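PDB 7C4D: putative esterase from Uncultured bacterium, which probably hydrolyses carboxylic ester bonds, as a carboxylesterase of the alpha/beta-hydrolase fold. Local coordinates for residues 27-32 against 76-81; 55-60 against 95-100; 247-252 against 260-265. One frame throughout, in Å; residues are numbered along the deposited sequence.

All three contacts belong to one alpha/beta-hydrolase core built on a mixed, largely parallel sheet. Contacts 1 and 2 lie side by side, their centres about 6 Å apart, and interleave along the chain in the order 27-32, 55-60, 76-81, 95-100. The salt bridge between Asp77 and Arg58 joins them, and both reach the same acetate and sulfate. Contact 3 follows later in the chain at the far edge of the sheet, its centre about 23 Å from that of contact 1 and 20 Å from that of contact 2. Together they pack the strand ends that carry the probable oxyanion hole, the nucleophile elbow and the loop of the likely catalytic histidine.

Contact 1 of 3, residues 27-32 against 76-81; sequences IILHGL and EDLHEF. With SO4 (sulfate ion), chain E; ACT (acetate ion), chain D.
Leu78 and Phe81 of helix 71-84 pack on Ile27 and Leu29 of strand 25-29, a helix-on-sheet layer of the alpha/beta-hydrolase fold. The helix belongs to the beta-alpha-beta crossover from strand 51-55 to strand 90-95, which passes over strand 25-29 lying between them. The two short axes run nearly antiparallel, at 157°, and come within 11.8 Å. Asp77 sends its carboxylate to Arg58 in a salt bridge and so ties the helix to the loop after strand 51-55. Leu78 makes the largest share of the contact. CG anti to the backbone N (chi1 -177°) carries the branch point towards the strand, and its two methyls meet different residues: CD1 rests 4.0 Å from Ile27 CG2, while CD2 meets Leu29 CD1 at 3.8 Å. Leu78 also touches Phe105 of helix 97-108. One turn on, Phe81 offers a ring edge to the strand and also meets Phe16 edge-to-face. Beyond strand 25-29 the chain leaves this apolar layer: His30 ND1 grips Gly31 O at 2.7 Å, bracing the loop, and Leu32 N donates to acetate OXT at 2.7 Å, consistent with one arm of an oxyanion hole. Back at the helix, the Ile27 methyl CD1 lies near the plane of the Phe81 ring, 4.2 Å from CE2.

Contact 2 of 3, residues 55-60 against 95-100; sequences IDQRNH and HSMGGK. With ACT (acetate ion), chain D; SO4 (sulfate ion), chain E.
Gln57 and His60, from the loop after strand 51-55, converge on Met97 and Gly98 at the start of helix 97-108. Gln57 comes first: its N is hydrogen-bonded to His30 NE2, and its chain runs out extended to set NE2 3.8 Å from Gly98 CA, where the bare glycine lets the amide come close to the helix backbone. From Gln57 the chain makes a type II turn, with Asn59 at positive phi (75°), which brings His60 back towards the helix. The His60 ring is fixed at both nitrogens: ND1 donates to Arg58 O at 2.9 Å, nearly straight (168°) and in the ring plane, while NE2 is bonded to Tyr33 N. Met97 reaches across from the opposite direction, extended as far as SD and then bent (chi3 80°), so that its CE methyl touches His60 CE1 at 3.7 Å and also Gln57 NE2. With an alanine at His60, the Met97 methyl would probably lose a wall and be able to swing, and Arg58 O and Tyr33 N would be left without their ring partner. Just before Met97, Ser96 has the strained backbone of a nucleophile elbow and is probably the catalytic serine, with His253 and Asp120. Acetate lies beside it, its OXT held by Met97 N at 2.9 Å, as in an oxyanion hole. Around this contact, Ile55 packs on Phe81 of helix 71-84 and on Leu29 of strand 25-29, Met97 touches Tyr71 at the start of helix 71-84, and backbone bonds link His95 to Leu29 and Ser96 to Ala119 at the end of strand 113-119.

Contact 3 of 3, residues 247-252 against 260-265; sequences TIPGAG and PKIFIQ
Strand 244-248 ends in a type II turn from Ile248 to Ala251 beside the first turns of helix 260-270, the nearest backbone pair being Ile248 and Ile262 with CA atoms 7.0 Å apart. This is the last strand and the last helix of the alpha/beta-hydrolase fold, packed against each other at the edge of the sheet. The turn itself is pinned from outside by Gly250, which at positive phi (71°) gives its N to Glu223 OE1. Backbone bonds from Ile248 to Lys221 and Glu223 tie the strand to its neighbour 217-222 and the residue just after it. Ile248 is the main side chain on the strand side, and its two branches part to meet different residues of the helix. CG2, trans to the backbone N, lies 3.8 Å from Ile262 CG2, the two isoleucine chains passing side by side and pointing opposite ways. The longer branch carries CD1 over to Phe263, where it stands 4.2 Å from CD2 and approaches the ring obliquely. Phe263 in turn meets the Trp39 ring edge-to-face and packs on Ile42, so this ring joins the strand-helix contact to helix 40-46. Between the two segments runs the chain with His253, the probable catalytic histidine, and helix 255-258, whose Leu255 also rests on Ile248. The contact thus packs together the two ends of the excursion that bears that histidine. At its exposed margin the Pro249 ring completes the packing, CG lying 4.3 Å from Ile262 CD1.

Contact 1 of 3, residues 27-32 against 76-81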
ATOM      1  N   ILE A  27      -4.949   8.128   8.081  1.00 39.96           N
ATOM      2  CA  ILE A  27      -4.032   8.113   6.957  1.00 37.63           C
ATOM      3  C   ILE A  27      -4.144   6.767   6.259  1.00 37.76           C
ATOM      4  O   ILE A  27      -4.033   5.731   6.931  1.00 42.47           O
ATOM      5  CB  ILE A  27      -2.578   8.413   7.429  1.00 41.27           C
ATOM      6  CG1 ILE A  27      -2.452   9.817   8.024  1.00 37.44           C
ATOM      7  CG2 ILE A  27      -1.587   8.199   6.288  1.00 39.22           C
ATOM      8  CD1 ILE A  27      -1.098  10.161   8.649  1.00 42.66           C
ATOM      9  N   ILE A  28      -4.332   6.792   4.923  1.00 34.81           N
ATOM     10  CA  ILE A  28      -4.395   5.551   4.158  1.00 34.91           C
ATOM     11  C   ILE A  28      -3.160   5.475   3.237  1.00 40.34           C
ATOM     12  O   ILE A  28      -2.853   6.443   2.549  1.00 41.64           O
ATOM     13  CB  ILE A  28      -5.736   5.438   3.405  1.00 32.58           C
ATOM     14  CG1 ILE A  28      -6.925   5.700   4.333  1.00 37.66           C
ATOM     15  CG2 ILE A  28      -5.920   4.126   2.653  1.00 30.38           C
ATOM     16  CD1 ILE A  28      -8.313   5.449   3.663  1.00 38.42           C
ATOM     17  N   LEU A  29      -2.458   4.333   3.255  1.00 38.41           N
ATOM     18  CA  LEU A  29      -1.266   4.074   2.444  1.00 41.37           C
ATOM     19  C   LEU A  29      -1.510   2.886   1.513  1.00 40.15           C
ATOM     20  O   LEU A  29      -1.719   1.746   1.952  1.00 39.71           O
ATOM     21  CB  LEU A  29      -0.058   3.765   3.341  1.00 37.86           C
ATOM     22  CG  LEU A  29       0.337   4.806   4.374  1.00 41.65           C
ATOM     23  CD1 LEU A  29       1.616   4.366   5.070  1.00 50.06           C
ATOM     24  CD2 LEU A  29       0.546   6.138   3.705  1.00 49.47           C
ATOM     25  N   HIS A  30      -1.471   3.157   0.211  1.00 37.03           N
ATOM     26  CA  HIS A  30      -1.617   2.144  -0.819  1.00 35.52           C
ATOM     27  C   HIS A  30      -0.393   1.188  -0.850  1.00 41.39           C
ATOM     28  O   HIS A  30       0.656   1.407  -0.215  1.00 38.58           O
ATOM     29  CB  HIS A  30      -1.810   2.876  -2.149  1.00 38.99           C
ATOM     30  CG  HIS A  30      -0.591   3.637  -2.539  1.00 43.24           C
ATOM     31  ND1 HIS A  30       0.496   3.033  -3.147  1.00 40.16           N
ATOM     32  CD2 HIS A  30      -0.236   4.921  -2.338  1.00 44.45           C
ATOM     33  CE1 HIS A  30       1.448   3.911  -3.332  1.00 41.84           C
ATOM     34  NE2 HIS A  30       1.026   5.088  -2.850  1.00 46.32           N
ATOM     35  N   GLY A  31      -0.524   0.107  -1.616  1.00 35.51           N
ATOM     36  CA  GLY A  31       0.571  -0.814  -1.886  1.00 42.51           C
ATOM     37  C   GLY A  31       1.323  -0.524  -3.204  1.00 50.71           C
ATOM     38  O   GLY A  31       1.072   0.482  -3.884  1.00 42.37           O
ATOM     39  N   LEU A  32       2.281  -1.401  -3.576  1.00 44.49           N
ATOM     40  CA  LEU A  32       3.130  -1.159  -4.744  1.00 45.36           C
ATOM     41  C   LEU A  32       2.289  -1.005  -6.029  1.00 44.21           C
ATOM     42  O   LEU A  32       1.355  -1.763  -6.280  1.00 43.47           O
ATOM     43  CB  LEU A  32       4.121  -2.327  -4.851  1.00 46.77           C
ATOM     44  CG  LEU A  32       5.342  -2.137  -5.750  1.00 49.74           C
ATOM     45  CD1 LEU A  32       6.219  -0.995  -5.286  1.00 47.11           C
ATOM     46  CD2 LEU A  32       6.165  -3.420  -5.773  1.00 55.72           C
ATOM     47  N   GLU A  76       9.897   7.384   7.026  1.00 49.68           N
ATOM     48  CA  GLU A  76      10.329   8.744   7.311  1.00 54.56           C
ATOM     49  C   GLU A  76       9.464   9.759   6.563  1.00 45.81           C
ATOM     50  O   GLU A  76       9.133  10.805   7.120  1.00 50.69           O
ATOM     51  CB  GLU A  76      11.832   8.960   7.037  1.00 58.42           C
ATOM     52  CG  GLU A  76      12.393  10.114   7.872  1.00 61.72           C
ATOM     53  CD  GLU A  76      12.230   9.881   9.369  1.00 69.21           C
ATOM     54  OE1 GLU A  76      12.398   8.712   9.805  1.00 71.98           O
ATOM     55  OE2 GLU A  76      11.896  10.847  10.091  1.00 68.17           O
ATOM     56  N   ASP A  77       9.201   9.470   5.283  1.00 45.39           N
ATOM     57  CA  ASP A  77       8.235  10.203   4.461  1.00 47.25           C
ATOM     58  C   ASP A  77       6.906  10.376   5.192  1.00 48.90           C
ATOM     59  O   ASP A  77       6.404  11.501   5.298  1.00 49.70           O
ATOM     60  CB  ASP A  77       7.978   9.498   3.129  1.00 46.77           C
ATOM     61  CG  ASP A  77       9.192   9.454   2.210  1.00 52.49           C
ATOM     62  OD1 ASP A  77      10.210  10.144   2.520  1.00 52.18           O
ATOM     63  OD2 ASP A  77       9.108   8.749   1.185  1.00 50.31           O
ATOM     64  N   LEU A  78       6.400   9.263   5.746  1.00 47.62           N
ATOM     65  CA  LEU A  78       5.184   9.246   6.546  1.00 46.27           C
ATOM     66  C   LEU A  78       5.342  10.154   7.753  1.00 47.97           C
ATOM     67  O   LEU A  78       4.471  10.996   7.999  1.00 45.44           O
ATOM     68  CB  LEU A  78       4.810   7.808   6.952  1.00 44.23           C
ATOM     69  CG  LEU A  78       3.501   7.677   7.742  1.00 47.56           C
ATOM     70  CD1 LEU A  78       2.328   8.365   7.016  1.00 40.29           C
ATOM     71  CD2 LEU A  78       3.196   6.206   8.000  1.00 42.98           C
ATOM     72  N   HIS A  79       6.464   9.990   8.487  1.00 49.12           N
ATOM     73  CA  HIS A  79       6.712  10.767   9.710  1.00 46.65           C
ATOM     74  C   HIS A  79       6.754  12.281   9.432  1.00 50.18           C
ATOM     75  O   HIS A  79       6.158  13.095  10.151  1.00 46.26           O
ATOM     76  CB  HIS A  79       7.988  10.270  10.405  1.00 51.32           C
ATOM     77  CG  HIS A  79       8.309  10.979  11.672  1.00 62.30           C
ATOM     78  ND1 HIS A  79       9.586  11.042  12.170  1.00 75.40           N
ATOM     79  CD2 HIS A  79       7.529  11.637  12.556  1.00 68.88           C
ATOM     80  CE1 HIS A  79       9.584  11.715  13.300  1.00 67.95           C
ATOM     81  NE2 HIS A  79       8.339  12.083  13.559  1.00 71.50           N
ATOM     82  N   GLU A  80       7.451  12.651   8.348  1.00 49.62           N
ATOM     83  CA  GLU A  80       7.543  14.032   7.883  1.00 56.55           C
ATOM     84  C   GLU A  80       6.173  14.588   7.467  1.00 55.30           C
ATOM     85  O   GLU A  80       5.855  15.732   7.786  1.00 51.28           O
ATOM     86  CB  GLU A  80       8.505  14.156   6.691  1.00 62.47           C
ATOM     87  CG  GLU A  80       9.960  13.846   7.018  1.00 70.91           C
ATOM     88  CD  GLU A  80      10.540  14.560   8.229  1.00 80.25           C
ATOM     89  OE1 GLU A  80      11.370  13.932   8.940  1.00 89.92           O
ATOM     90  OE2 GLU A  80      10.170  15.741   8.458  1.00 75.18           O
ATOM     91  N   PHE A  81       5.383  13.793   6.734  1.00 44.68           N
ATOM     92  CA  PHE A  81       4.018  14.170   6.379  1.00 47.31           C
ATOM     93  C   PHE A  81       3.177  14.512   7.611  1.00 44.84           C
ATOM     94  O   PHE A  81       2.470  15.530   7.640  1.00 48.22           O
ATOM     95  CB  PHE A  81       3.357  13.142   5.456  1.00 48.28           C
ATOM     96  CG  PHE A  81       1.902  13.436   5.226  1.00 49.72           C
ATOM     97  CD1 PHE A  81       1.501  14.324   4.245  1.00 49.56           C
ATOM     98  CD2 PHE A  81       0.942  12.908   6.070  1.00 46.98           C
ATOM     99  CE1 PHE A  81       0.157  14.621   4.071  1.00 59.78           C
ATOM    100  CE2 PHE A  81      -0.401  13.201   5.890  1.00 56.25           C
ATOM    101  CZ  PHE A  81      -0.799  14.051   4.883  1.00 51.67           C
TER
HETATM  102  S   SO4 E 404      -3.822  -0.114  -3.773  1.00 62.81           S
HETATM  103  O1  SO4 E 404      -3.654   1.150  -4.440  1.00 53.70           O
HETATM  104  O2  SO4 E 404      -2.767  -1.003  -4.210  1.00 68.61           O
HETATM  105  O3  SO4 E 404      -3.716   0.053  -2.337  1.00 56.42           O
HETATM  106  O4  SO4 E 404      -5.101  -0.676  -4.099  1.00 68.66           O
HETATM  107  C   ACT D 403       2.436  -4.810  -2.708  1.00 64.34           C
HETATM  108  O   ACT D 403       1.485  -5.405  -3.268  1.00 56.26           O
HETATM  109  OXT ACT D 403       2.316  -3.693  -2.166  1.00 56.54           O
HETATM  110  CH3 ACT D 403       3.838  -5.463  -2.646  1.00 67.92           C

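Contact 2 of 3, residues 55-60 against 95-100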
ATOM      1  N   ILE A  55      -2.646   9.404   0.747  1.00 47.69           N
ATOM      2  CA  ILE A  55      -1.244   9.728   0.510  1.00 49.13           C
ATOM      3  C   ILE A  55      -0.769   8.898  -0.680  1.00 51.85           C
ATOM      4  O   ILE A  55      -1.187   7.740  -0.836  1.00 50.89           O
ATOM      5  CB  ILE A  55      -0.452   9.427   1.796  1.00 54.34           C
ATOM      6  CG1 ILE A  55      -0.616  10.537   2.840  1.00 46.50           C
ATOM      7  CG2 ILE A  55       1.003   9.125   1.508  1.00 68.49           C
ATOM      8  CD1 ILE A  55       0.135  11.745   2.502  1.00 55.56           C
ATOM      9  N   ASP A  56       0.007   9.538  -1.572  1.00 45.05           N
ATOM     10  CA  ASP A  56       0.750   8.852  -2.629  1.00 42.59           C
ATOM     11  C   ASP A  56       2.151   8.638  -2.049  1.00 41.64           C
ATOM     12  O   ASP A  56       2.751   9.574  -1.544  1.00 43.67           O
ATOM     13  CB  ASP A  56       0.812   9.671  -3.927  1.00 42.21           C
ATOM     14  CG  ASP A  56      -0.483   9.773  -4.732  1.00 44.51           C
ATOM     15  OD1 ASP A  56      -1.445   9.089  -4.399  1.00 50.41           O
ATOM     16  OD2 ASP A  56      -0.507  10.491  -5.728  1.00 46.58           O
ATOM     17  N   GLN A  57       2.616   7.393  -1.973  1.00 41.57           N
ATOM     18  CA  GLN A  57       3.943   7.166  -1.405  1.00 46.48           C
ATOM     19  C   GLN A  57       5.030   7.461  -2.443  1.00 47.73           C
ATOM     20  O   GLN A  57       4.712   7.564  -3.634  1.00 42.22           O
ATOM     21  CB  GLN A  57       4.020   5.748  -0.856  1.00 49.17           C
ATOM     22  CG  GLN A  57       3.120   5.574   0.365  1.00 51.63           C
ATOM     23  CD  GLN A  57       3.224   4.169   0.861  1.00 56.84           C
ATOM     24  OE1 GLN A  57       4.066   3.848   1.704  1.00 63.47           O
ATOM     25  NE2 GLN A  57       2.421   3.313   0.257  1.00 58.28           N
ATOM     26  N   ARG A  58       6.298   7.576  -1.984  1.00 46.46           N
ATOM     27  CA  ARG A  58       7.416   7.845  -2.895  1.00 46.02           C
ATOM     28  C   ARG A  58       7.378   6.892  -4.094  1.00 51.86           C
ATOM     29  O   ARG A  58       6.999   5.723  -3.953  1.00 49.43           O
ATOM     30  CB  ARG A  58       8.745   7.825  -2.136  1.00 52.28           C
ATOM     31  CG  ARG A  58       9.244   6.450  -1.710  1.00 52.98           C
ATOM     32  CD  ARG A  58      10.715   6.498  -1.334  1.00 47.42           C
ATOM     33  NE  ARG A  58      10.884   7.519  -0.325  1.00 52.06           N
ATOM     34  CZ  ARG A  58      12.036   8.107  -0.024  1.00 54.54           C
ATOM     35  NH1 ARG A  58      13.130   7.746  -0.665  1.00 58.49           N
ATOM     36  NH2 ARG A  58      12.089   9.041   0.911  1.00 47.50           N
ATOM     37  N   ASN A  59       7.660   7.455  -5.288  1.00 48.55           N
ATOM     38  CA  ASN A  59       7.743   6.771  -6.573  1.00 48.26           C
ATOM     39  C   ASN A  59       6.367   6.410  -7.143  1.00 51.31           C
ATOM     40  O   ASN A  59       6.279   5.699  -8.146  1.00 48.46           O
ATOM     41  CB  ASN A  59       8.708   5.577  -6.570  1.00 50.55           C
ATOM     42  CG  ASN A  59      10.159   5.988  -6.403  1.00 59.12           C
ATOM     43  OD1 ASN A  59      10.588   7.060  -6.862  1.00 50.25           O
ATOM     44  ND2 ASN A  59      10.923   5.152  -5.719  1.00 52.46           N
ATOM     45  N   HIS A  60       5.302   6.945  -6.530  1.00 48.14           N
ATOM     46  CA  HIS A  60       3.941   6.559  -6.866  1.00 46.27           C
ATOM     47  C   HIS A  60       3.077   7.799  -7.068  1.00 39.00           C
ATOM     48  O   HIS A  60       3.273   8.822  -6.412  1.00 42.39           O
ATOM     49  CB  HIS A  60       3.329   5.628  -5.799  1.00 46.37           C
ATOM     50  CG  HIS A  60       3.875   4.248  -5.783  1.00 42.27           C
ATOM     51  ND1 HIS A  60       5.054   3.926  -5.125  1.00 43.53           N
ATOM     52  CD2 HIS A  60       3.399   3.104  -6.318  1.00 45.74           C
ATOM     53  CE1 HIS A  60       5.284   2.631  -5.281  1.00 45.19           C
ATOM     54  NE2 HIS A  60       4.294   2.109  -6.037  1.00 46.71           N
ATOM     55  N   HIS A  95      -2.153  -0.940   3.136  1.00 37.56           N
ATOM     56  CA  HIS A  95      -2.394  -2.111   2.306  1.00 41.76           C
ATOM     57  C   HIS A  95      -1.057  -2.582   1.736  1.00 42.41           C
ATOM     58  O   HIS A  95      -0.361  -1.805   1.076  1.00 43.85           O
ATOM     59  CB  HIS A  95      -3.375  -1.783   1.177  1.00 41.15           C
ATOM     60  CG  HIS A  95      -3.560  -2.909   0.223  1.00 46.41           C
ATOM     61  ND1 HIS A  95      -3.195  -2.840  -1.080  1.00 50.03           N
ATOM     62  CD2 HIS A  95      -3.999  -4.170   0.411  1.00 45.75           C
ATOM     63  CE1 HIS A  95      -3.430  -3.995  -1.666  1.00 49.07           C
ATOM     64  NE2 HIS A  95      -3.948  -4.802  -0.781  1.00 48.21           N
ATOM     65  N   SER A  96      -0.715  -3.849   2.022  1.00 41.10           N
ATOM     66  CA  SER A  96       0.483  -4.505   1.515  1.00 46.77           C
ATOM     67  C   SER A  96       1.745  -3.676   1.788  1.00 47.37           C
ATOM     68  O   SER A  96       2.093  -3.448   2.959  1.00 52.27           O
ATOM     69  CB  SER A  96       0.349  -4.884   0.075  1.00 46.28           C
ATOM     70  OG  SER A  96       1.087  -6.085  -0.160  1.00 60.77           O
ATOM     71  N   MET A  97       2.392  -3.181   0.719  1.00 43.21           N
ATOM     72  CA  MET A  97       3.610  -2.411   0.911  1.00 43.38           C
ATOM     73  C   MET A  97       3.307  -1.285   1.889  1.00 43.22           C
ATOM     74  O   MET A  97       4.093  -1.019   2.794  1.00 45.87           O
ATOM     75  CB  MET A  97       4.140  -1.819  -0.403  1.00 48.01           C
ATOM     76  CG  MET A  97       5.312  -0.873  -0.210  1.00 51.99           C
ATOM     77  SD  MET A  97       5.907  -0.039  -1.712  1.00 57.40           S
ATOM     78  CE  MET A  97       4.722   1.296  -1.929  1.00 51.22           C
ATOM     79  N   GLY A  98       2.133  -0.668   1.724  1.00 40.69           N
ATOM     80  CA  GLY A  98       1.669   0.394   2.616  1.00 38.57           C
ATOM     81  C   GLY A  98       1.497  -0.098   4.059  1.00 35.31           C
ATOM     82  O   GLY A  98       1.772   0.632   5.010  1.00 40.62           O
ATOM     83  N   GLY A  99       1.162  -1.375   4.196  1.00 34.33           N
ATOM     84  CA  GLY A  99       1.022  -1.997   5.507  1.00 34.80           C
ATOM     85  C   GLY A  99       2.352  -2.191   6.230  1.00 43.70           C
ATOM     86  O   GLY A  99       2.391  -2.064   7.454  1.00 42.82           O
ATOM     87  N   LYS A 100       3.428  -2.513   5.479  1.00 40.74           N
ATOM     88  CA  LYS A 100       4.754  -2.638   6.088  1.00 39.48           C
ATOM     89  C   LYS A 100       5.293  -1.283   6.508  1.00 41.94           C
ATOM     90  O   LYS A 100       5.875  -1.153   7.587  1.00 48.59           O
ATOM     91  CB  LYS A 100       5.741  -3.350   5.166  1.00 44.04           C
ATOM     92  CG  LYS A 100       5.978  -4.798   5.556  1.00 51.82           C
ATOM     93  CD  LYS A 100       6.645  -5.631   4.489  1.00 53.97           C
ATOM     94  CE  LYS A 100       6.527  -7.100   4.828  1.00 53.49           C
ATOM     95  NZ  LYS A 100       7.159  -7.958   3.818  1.00 53.58           N
TER
HETATM   96  C   ACT D 403       2.436  -4.810  -2.708  1.00 64.34           C
HETATM   97  O   ACT D 403       1.485  -5.405  -3.268  1.00 56.26           O
HETATM   98  OXT ACT D 403       2.316  -3.693  -2.166  1.00 56.54           O
HETATM   99  CH3 ACT D 403       3.838  -5.463  -2.646  1.00 67.92           C
HETATM  100  S   SO4 E 404      -3.822  -0.114  -3.773  1.00 62.81           S
HETATM  101  O1  SO4 E 404      -3.654   1.150  -4.440  1.00 53.70           O
HETATM  102  O2  SO4 E 404      -2.767  -1.003  -4.210  1.00 68.61           O
HETATM  103  O3  SO4 E 404      -3.716   0.053  -2.337  1.00 56.42           O
HETATM  104  O4  SO4 E 404      -5.101  -0.676  -4.099  1.00 68.66           O

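Contact 3 of 3, residues 247-252 against 260-265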
ATOM      1  N   THR A 247     -10.639 -12.389   8.607  1.00 52.39           N
ATOM      2  CA  THR A 247     -10.677 -12.832   7.219  1.00 55.81           C
ATOM      3  C   THR A 247     -11.937 -12.309   6.537  1.00 59.15           C
ATOM      4  O   THR A 247     -13.044 -12.600   6.989  1.00 67.50           O
ATOM      5  CB  THR A 247     -10.551 -14.359   7.157  1.00 55.76           C
ATOM      6  OG1 THR A 247      -9.265 -14.683   7.696  1.00 58.38           O
ATOM      7  CG2 THR A 247     -10.703 -14.930   5.768  1.00 51.81           C
ATOM      8  N   ILE A 248     -11.761 -11.508   5.473  1.00 59.08           N
ATOM      9  CA  ILE A 248     -12.880 -11.068   4.648  1.00 60.25           C
ATOM     10  C   ILE A 248     -13.180 -12.183   3.649  1.00 68.95           C
ATOM     11  O   ILE A 248     -12.328 -12.450   2.796  1.00 70.95           O
ATOM     12  CB  ILE A 248     -12.535  -9.766   3.905  1.00 59.37           C
ATOM     13  CG1 ILE A 248     -12.219  -8.616   4.867  1.00 64.03           C
ATOM     14  CG2 ILE A 248     -13.605  -9.409   2.885  1.00 65.41           C
ATOM     15  CD1 ILE A 248     -11.940  -7.293   4.177  1.00 62.44           C
ATOM     16  N   PRO A 249     -14.363 -12.853   3.721  1.00 70.54           N
ATOM     17  CA  PRO A 249     -14.739 -13.911   2.768  1.00 71.02           C
ATOM     18  C   PRO A 249     -14.740 -13.505   1.293  1.00 71.17           C
ATOM     19  O   PRO A 249     -15.194 -12.420   0.940  1.00 67.03           O
ATOM     20  CB  PRO A 249     -16.196 -14.259   3.099  1.00 60.08           C
ATOM     21  CG  PRO A 249     -16.663 -13.113   3.969  1.00 70.55           C
ATOM     22  CD  PRO A 249     -15.433 -12.606   4.699  1.00 69.84           C
ATOM     23  N   GLY A 250     -14.194 -14.381   0.440  1.00 70.09           N
ATOM     24  CA  GLY A 250     -14.307 -14.219  -0.999  1.00 68.01           C
ATOM     25  C   GLY A 250     -13.478 -13.064  -1.550  1.00 74.86           C
ATOM     26  O   GLY A 250     -13.773 -12.574  -2.635  1.00 68.55           O
ATOM     27  N   ALA A 251     -12.433 -12.645  -0.817  1.00 67.18           N
ATOM     28  CA  ALA A 251     -11.566 -11.609  -1.346  1.00 59.69           C
ATOM     29  C   ALA A 251     -10.121 -12.086  -1.385  1.00 54.06           C
ATOM     30  O   ALA A 251      -9.714 -12.917  -0.570  1.00 58.75           O
ATOM     31  CB  ALA A 251     -11.744 -10.329  -0.580  1.00 70.27           C
ATOM     32  N   GLY A 252      -9.390 -11.594  -2.400  1.00 54.60           N
ATOM     33  CA  GLY A 252      -7.979 -11.904  -2.594  1.00 53.64           C
ATOM     34  C   GLY A 252      -7.087 -10.853  -1.940  1.00 61.32           C
ATOM     35  O   GLY A 252      -7.356 -10.381  -0.834  1.00 68.11           O
ATOM     36  N   PRO A 260     -15.467  -3.916  -0.925  1.00 56.44           N
ATOM     37  CA  PRO A 260     -15.340  -2.652  -0.204  1.00 53.03           C
ATOM     38  C   PRO A 260     -16.307  -2.477   0.963  1.00 63.65           C
ATOM     39  O   PRO A 260     -15.942  -1.879   1.978  1.00 56.42           O
ATOM     40  CB  PRO A 260     -15.517  -1.549  -1.252  1.00 55.21           C
ATOM     41  CG  PRO A 260     -16.184  -2.243  -2.422  1.00 56.81           C
ATOM     42  CD  PRO A 260     -15.770  -3.701  -2.345  1.00 59.32           C
ATOM     43  N   LYS A 261     -17.517  -3.025   0.817  1.00 63.40           N
ATOM     44  CA  LYS A 261     -18.557  -2.885   1.819  1.00 61.14           C
ATOM     45  C   LYS A 261     -18.089  -3.590   3.083  1.00 52.75           C
ATOM     46  O   LYS A 261     -18.198  -3.038   4.167  1.00 49.42           O
ATOM     47  CB  LYS A 261     -19.883  -3.489   1.328  1.00 68.46           C
ATOM     48  CG  LYS A 261     -21.065  -3.334   2.278  1.00 73.98           C
ATOM     49  CD  LYS A 261     -22.312  -4.123   1.867  1.00 94.48           C
ATOM     50  CE  LYS A 261     -23.413  -4.177   2.915  1.00 88.01           C
ATOM     51  NZ  LYS A 261     -24.147  -2.893   3.052  1.00 81.69           N
ATOM     52  N   ILE A 262     -17.589  -4.819   2.942  1.00 48.72           N
ATOM     53  CA  ILE A 262     -17.087  -5.527   4.108  1.00 49.54           C
ATOM     54  C   ILE A 262     -15.795  -4.856   4.626  1.00 59.18           C
ATOM     55  O   ILE A 262     -15.503  -4.911   5.820  1.00 54.17           O
ATOM     56  CB  ILE A 262     -16.936  -7.029   3.828  1.00 50.28           C
ATOM     57  CG1 ILE A 262     -18.251  -7.678   3.348  1.00 53.16           C
ATOM     58  CG2 ILE A 262     -16.333  -7.751   5.025  1.00 43.19           C
ATOM     59  CD1 ILE A 262     -18.187  -9.200   3.254  1.00 49.50           C
ATOM     60  N   PHE A 263     -15.039  -4.160   3.760  1.00 49.75           N
ATOM     61  CA  PHE A 263     -13.815  -3.526   4.209  1.00 47.95           C
ATOM     62  C   PHE A 263     -14.173  -2.420   5.201  1.00 44.89           C
ATOM     63  O   PHE A 263     -13.594  -2.311   6.271  1.00 44.99           O
ATOM     64  CB  PHE A 263     -12.970  -3.029   3.033  1.00 45.67           C
ATOM     65  CG  PHE A 263     -11.591  -2.583   3.456  1.00 47.50           C
ATOM     66  CD1 PHE A 263     -11.365  -1.299   3.929  1.00 47.06           C
ATOM     67  CD2 PHE A 263     -10.516  -3.454   3.400  1.00 45.76           C
ATOM     68  CE1 PHE A 263     -10.103  -0.897   4.361  1.00 46.16           C
ATOM     69  CE2 PHE A 263      -9.248  -3.041   3.801  1.00 47.05           C
ATOM     70  CZ  PHE A 263      -9.046  -1.781   4.315  1.00 38.54           C
ATOM     71  N   ILE A 264     -15.181  -1.638   4.845  1.00 44.19           N
ATOM     72  CA  ILE A 264     -15.612  -0.495   5.625  1.00 43.36           C
ATOM     73  C   ILE A 264     -16.206  -0.955   6.956  1.00 49.29           C
ATOM     74  O   ILE A 264     -15.997  -0.336   7.998  1.00 46.38           O
ATOM     75  CB  ILE A 264     -16.565   0.336   4.740  1.00 46.25           C
ATOM     76  CG1 ILE A 264     -15.748   1.087   3.688  1.00 43.37           C
ATOM     77  CG2 ILE A 264     -17.426   1.307   5.542  1.00 42.42           C
ATOM     78  CD1 ILE A 264     -16.488   1.384   2.418  1.00 49.71           C
ATOM     79  N   GLN A 265     -16.938  -2.065   6.906  1.00 50.52           N
ATOM     80  CA  GLN A 265     -17.581  -2.636   8.069  1.00 52.46           C
ATOM     81  C   GLN A 265     -16.532  -2.959   9.125  1.00 47.84           C
ATOM     82  O   GLN A 265     -16.652  -2.487  10.247  1.00 52.30           O
ATOM     83  CB  GLN A 265     -18.455  -3.798   7.597  1.00 52.07           C
ATOM     84  CG  GLN A 265     -18.639  -4.988   8.524  1.00 67.37           C
ATOM     85  CD  GLN A 265     -19.368  -6.078   7.762  1.00 71.16           C
ATOM     86  OE1 GLN A 265     -20.265  -5.809   6.963  1.00 76.50           O
ATOM     87  NE2 GLN A 265     -18.966  -7.324   7.967  1.00 78.94           N
TER